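Local coordinates for protein phosphoribosylformylglycinamidine cyclo-ligase (PDB 5AVM) that probably catalyses the ATP-dependent ring closure of formylglycinamidine ribonucleotide to 5-aminoimidazole ribonucleotide in de novo purine biosynthesis, at residues L51-V63 against I152-R164. Numbering follows the deposited sequence.
Sequences LEEPVLVATTDGV and IAGTLVGVVERSR
The carboxylate of Glu-53 stacks on one face of the Arg-162 guanidinium, with Glu-53 OE1 above the centre of that face and the two planes 22° apart. Glu-53 OE2 lies 3.5 Å from Arg-162 NH2, a salt bridge of charges alone, since no N-H points at the oxygen. Ser-163 grips OE1 twice: its backbone N arrives nearly along the C-O axis at 2.8 Å, whereas its OG, 2.6 Å from Glu-53 OE1, comes from above the carboxylate plane. The bend at chi2 (-73°) turns the Glu-161 carboxylate back toward Glu-53 N, which meets OE2 at 2.8 Å on the syn side, tilted out of the carboxylate plane.

From here strand 54-62 and the 152-161 part of strand 150-161 run antiparallel in unbroken register, Pro-54 opposite Glu-161 and Gly-62 opposite Ala-153. Val-57 CG1 meets Val-160 CG1 at 3.8 Å on the face turned to helix 79-92 and the loop that follows it. Leu-56, Ala-58, Thr-60 and Ala-153 lie on the other face and pack against the second subunit, consistent with the sheet-to-sheet dimer of PurM relatives. There Thr-60 OG1, anti to the backbone N (chi1 -166°), bonds Gly-154 O at 2.7 Å, and Asp-61 N reaches the same oxygen from the opposite face of its carbonyl plane. Thr-155 OG1 hydrogen-bonds Thr-155 of the second subunit. Val-63 N closes the pairing on Ile-152 O at 2.6 Å.

Backbone bonds thus hold strand 54-62 at the edge of its chain's four-stranded N-terminal sheet, while Ser-163 and Arg-162 would favour an ionised Glu-53, partly offset by nearby Glu-161.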
loop_
_atom_site.group_PDB
_atom_site.type_symbol
_atom_site.label_atom_id
_atom_site.label_comp_id
_atom_site.label_asym_id
_atom_site.label_seq_id
_atom_site.Cartn_x
_atom_site.Cartn_y
_atom_site.Cartn_z
ATOM N N LEU B 51 -14.215 21.945 -15.429
ATOM C CA LEU B 51 -14.973 22.628 -14.336
ATOM C C LEU B 51 -16.156 21.771 -13.855
ATOM O O LEU B 51 -17.105 21.519 -14.604
ATOM C CB LEU B 51 -15.466 24.000 -14.830
ATOM C CG LEU B 51 -16.055 25.009 -13.834
ATOM C CD1 LEU B 51 -16.021 26.405 -14.439
ATOM C CD2 LEU B 51 -17.474 24.619 -13.463
ATOM N N GLU B 52 -16.079 21.311 -12.610
ATOM C CA GLU B 52 -17.129 20.495 -11.995
ATOM C C GLU B 52 -17.246 19.035 -12.465
ATOM O O GLU B 52 -18.350 18.525 -12.673
ATOM C CB GLU B 52 -18.491 21.196 -12.131
ATOM C CG GLU B 52 -19.617 20.528 -11.337
ATOM C CD GLU B 52 -20.890 21.362 -11.267
ATOM O OE1 GLU B 52 -21.931 20.813 -10.844
ATOM O OE2 GLU B 52 -20.856 22.560 -11.623
ATOM N N GLU B 53 -16.105 18.371 -12.635
ATOM C CA GLU B 53 -16.070 16.957 -13.017
ATOM C C GLU B 53 -14.877 16.300 -12.330
ATOM O O GLU B 53 -14.013 15.729 -12.988
ATOM C CB GLU B 53 -15.968 16.769 -14.543
ATOM C CG GLU B 53 -15.466 17.973 -15.351
ATOM C CD GLU B 53 -15.493 17.726 -16.866
ATOM O OE1 GLU B 53 -14.630 16.982 -17.370
ATOM O OE2 GLU B 53 -16.383 18.267 -17.556
ATOM N N PRO B 54 -14.818 16.375 -10.986
ATOM C CA PRO B 54 -13.720 15.784 -10.221
ATOM C C PRO B 54 -13.738 14.262 -10.217
ATOM O O PRO B 54 -14.784 13.641 -10.021
ATOM C CB PRO B 54 -13.916 16.379 -8.830
ATOM C CG PRO B 54 -15.402 16.483 -8.731
ATOM C CD PRO B 54 -15.783 17.036 -10.081
ATOM N N VAL B 55 -12.570 13.669 -10.443
ATOM C CA VAL B 55 -12.436 12.220 -10.462
ATOM C C VAL B 55 -11.364 11.819 -9.467
ATOM O O VAL B 55 -10.247 12.330 -9.516
ATOM C CB VAL B 55 -12.008 11.703 -11.859
ATOM C CG1 VAL B 55 -11.843 10.189 -11.831
ATOM C CG2 VAL B 55 -13.033 12.130 -12.916
ATOM N N LEU B 56 -11.701 10.915 -8.557
ATOM C CA LEU B 56 -10.722 10.456 -7.597
ATOM C C LEU B 56 -9.776 9.484 -8.288
ATOM O O LEU B 56 -10.200 8.570 -9.002
ATOM C CB LEU B 56 -11.396 9.761 -6.414
ATOM C CG LEU B 56 -12.248 10.628 -5.481
ATOM C CD1 LEU B 56 -12.749 9.780 -4.327
ATOM C CD2 LEU B 56 -11.432 11.796 -4.957
ATOM N N VAL B 57 -8.486 9.715 -8.091
ATOM C CA VAL B 57 -7.448 8.872 -8.650
ATOM C C VAL B 57 -6.472 8.549 -7.529
ATOM O O VAL B 57 -6.531 9.132 -6.448
ATOM C CB VAL B 57 -6.683 9.583 -9.792
ATOM C CG1 VAL B 57 -7.601 9.794 -10.979
ATOM C CG2 VAL B 57 -6.140 10.911 -9.311
ATOM N N ALA B 58 -5.584 7.602 -7.775
ATOM C CA ALA B 58 -4.602 7.243 -6.771
ATOM C C ALA B 58 -3.559 6.325 -7.377
ATOM O O ALA B 58 -3.729 5.785 -8.476
ATOM C CB ALA B 58 -5.276 6.564 -5.565
ATOM N N THR B 59 -2.478 6.154 -6.633
ATOM C CA THR B 59 -1.380 5.314 -7.054
ATOM C C THR B 59 -0.758 4.788 -5.765
ATOM O O THR B 59 -0.890 5.413 -4.712
ATOM C CB THR B 59 -0.338 6.159 -7.854
ATOM O OG1 THR B 59 0.757 5.333 -8.255
ATOM C CG2 THR B 59 0.186 7.308 -7.009
ATOM N N THR B 60 -0.122 3.626 -5.840
ATOM C CA THR B 60 0.561 3.060 -4.690
ATOM C C THR B 60 1.967 2.712 -5.195
ATOM O O THR B 60 2.123 2.209 -6.310
ATOM C CB THR B 60 -0.177 1.817 -4.131
ATOM O OG1 THR B 60 0.343 1.522 -2.829
ATOM C CG2 THR B 60 -0.014 0.604 -5.048
ATOM N N ASP B 61 2.991 3.008 -4.397
ATOM C CA ASP B 61 4.380 2.767 -4.809
ATOM C C ASP B 61 5.239 2.309 -3.655
ATOM O O ASP B 61 4.799 2.292 -2.513
ATOM C CB ASP B 61 5.017 4.055 -5.356
ATOM C CG ASP B 61 4.461 4.472 -6.696
ATOM O OD1 ASP B 61 4.707 3.761 -7.689
ATOM O OD2 ASP B 61 3.781 5.514 -6.765
ATOM N N GLY B 62 6.479 1.966 -3.974
ATOM C CA GLY B 62 7.431 1.540 -2.968
ATOM C C GLY B 62 8.743 2.244 -3.251
ATOM O O GLY B 62 9.008 2.608 -4.395
ATOM N N VAL B 63 9.559 2.461 -2.227
ATOM C CA VAL B 63 10.844 3.120 -2.430
ATOM C C VAL B 63 11.705 2.208 -3.304
ATOM O O VAL B 63 12.299 2.648 -4.295
ATOM C CB VAL B 63 11.552 3.399 -1.071
ATOM C CG1 VAL B 63 12.963 3.907 -1.298
ATOM C CG2 VAL B 63 10.766 4.437 -0.280
ATOM N N ILE B 152 9.600 0.215 2.121
ATOM C CA ILE B 152 8.874 1.453 2.307
ATOM C C ILE B 152 7.918 1.641 1.137
ATOM O O ILE B 152 8.342 1.879 0.004
ATOM C CB ILE B 152 9.873 2.622 2.394
ATOM C CG1 ILE B 152 10.900 2.312 3.491
ATOM C CG2 ILE B 152 9.145 3.933 2.658
ATOM C CD1 ILE B 152 12.063 3.266 3.546
ATOM N N ALA B 153 6.626 1.505 1.423
ATOM C CA ALA B 153 5.580 1.648 0.418
ATOM C C ALA B 153 4.572 2.672 0.900
ATOM O O ALA B 153 4.590 3.065 2.061
ATOM C CB ALA B 153 4.899 0.323 0.182
ATOM N N GLY B 154 3.698 3.111 0.002
ATOM C CA GLY B 154 2.701 4.094 0.374
ATOM C C GLY B 154 1.638 4.263 -0.687
ATOM O O GLY B 154 1.628 3.552 -1.696
ATOM N N THR B 155 0.727 5.199 -0.456
ATOM C CA THR B 155 -0.346 5.467 -1.405
ATOM C C THR B 155 -0.693 6.947 -1.410
ATOM O O THR B 155 -0.810 7.558 -0.349
ATOM C CB THR B 155 -1.609 4.656 -1.061
ATOM O OG1 THR B 155 -1.344 3.271 -1.288
ATOM C CG2 THR B 155 -2.787 5.080 -1.936
ATOM N N LEU B 156 -0.838 7.519 -2.607
ATOM C CA LEU B 156 -1.189 8.930 -2.748
ATOM C C LEU B 156 -2.519 9.041 -3.485
ATOM O O LEU B 156 -2.670 8.508 -4.587
ATOM C CB LEU B 156 -0.115 9.693 -3.541
ATOM C CG LEU B 156 -0.342 11.207 -3.718
ATOM C CD1 LEU B 156 -0.121 11.932 -2.395
ATOM C CD2 LEU B 156 0.604 11.750 -4.770
ATOM N N VAL B 157 -3.481 9.722 -2.864
ATOM C CA VAL B 157 -4.797 9.929 -3.465
ATOM C C VAL B 157 -4.816 11.346 -4.017
ATOM O O VAL B 157 -4.216 12.254 -3.446
ATOM C CB VAL B 157 -5.936 9.747 -2.419
ATOM C CG1 VAL B 157 -7.295 10.065 -3.045
ATOM C CG2 VAL B 157 -5.919 8.320 -1.886
ATOM N N GLY B 158 -5.495 11.534 -5.137
ATOM C CA GLY B 158 -5.534 12.850 -5.737
ATOM C C GLY B 158 -6.846 13.111 -6.423
ATOM O O GLY B 158 -7.806 12.377 -6.222
ATOM N N VAL B 159 -6.896 14.154 -7.238
ATOM C CA VAL B 159 -8.126 14.486 -7.931
ATOM C C VAL B 159 -7.796 15.144 -9.267
ATOM O O VAL B 159 -6.782 15.820 -9.400
ATOM C CB VAL B 159 -9.010 15.425 -7.046
ATOM C CG1 VAL B 159 -8.298 16.766 -6.815
ATOM C CG2 VAL B 159 -10.382 15.616 -7.680
ATOM N N VAL B 160 -8.649 14.925 -10.259
ATOM C CA VAL B 160 -8.447 15.492 -11.587
ATOM C C VAL B 160 -9.803 15.677 -12.279
ATOM O O VAL B 160 -10.731 14.907 -12.043
ATOM C CB VAL B 160 -7.556 14.552 -12.436
ATOM C CG1 VAL B 160 -8.213 13.189 -12.552
ATOM C CG2 VAL B 160 -7.296 15.161 -13.809
ATOM N N GLU B 161 -9.933 16.711 -13.104
ATOM C CA GLU B 161 -11.184 16.933 -13.826
ATOM C C GLU B 161 -11.159 15.936 -14.972
ATOM O O GLU B 161 -10.178 15.863 -15.712
ATOM C CB GLU B 161 -11.260 18.364 -14.357
ATOM C CG GLU B 161 -11.271 19.423 -13.259
ATOM C CD GLU B 161 -12.590 19.491 -12.509
ATOM O OE1 GLU B 161 -12.571 19.460 -11.256
ATOM O OE2 GLU B 161 -13.642 19.587 -13.175
ATOM N N ARG B 162 -12.236 15.168 -15.105
ATOM C CA ARG B 162 -12.344 14.125 -16.123
ATOM C C ARG B 162 -11.826 14.477 -17.511
ATOM O O ARG B 162 -11.023 13.743 -18.087
ATOM C CB ARG B 162 -13.793 13.656 -16.233
ATOM C CG ARG B 162 -13.992 12.383 -17.055
ATOM C CD ARG B 162 -14.980 12.647 -18.172
ATOM N NE ARG B 162 -16.072 13.494 -17.708
ATOM C CZ ARG B 162 -16.735 14.346 -18.476
ATOM N NH1 ARG B 162 -16.418 14.471 -19.754
ATOM N NH2 ARG B 162 -17.713 15.078 -17.965
ATOM N N SER B 163 -12.279 15.595 -18.060
ATOM C CA SER B 163 -11.840 15.962 -19.395
ATOM C C SER B 163 -10.397 16.469 -19.453
ATOM O O SER B 163 -9.869 16.721 -20.536
ATOM C CB SER B 163 -12.812 16.981 -20.005
ATOM O OG SER B 163 -13.085 18.035 -19.108
ATOM N N ARG B 164 -9.748 16.600 -18.299
ATOM C CA ARG B 164 -8.366 17.068 -18.275
ATOM C C ARG B 164 -7.396 15.972 -17.882
ATOM O O ARG B 164 -6.248 16.243 -17.526
ATOM C CB ARG B 164 -8.217 18.262 -17.334
ATOM C CG ARG B 164 -8.771 19.529 -17.929
ATOM C CD ARG B 164 -8.748 20.679 -16.962
ATOM N NE ARG B 164 -9.380 21.851 -17.561
ATOM C CZ ARG B 164 -9.954 22.828 -16.870
ATOM N NH1 ARG B 164 -9.982 22.780 -15.542
ATOM N NH2 ARG B 164 -10.513 23.848 -17.509
#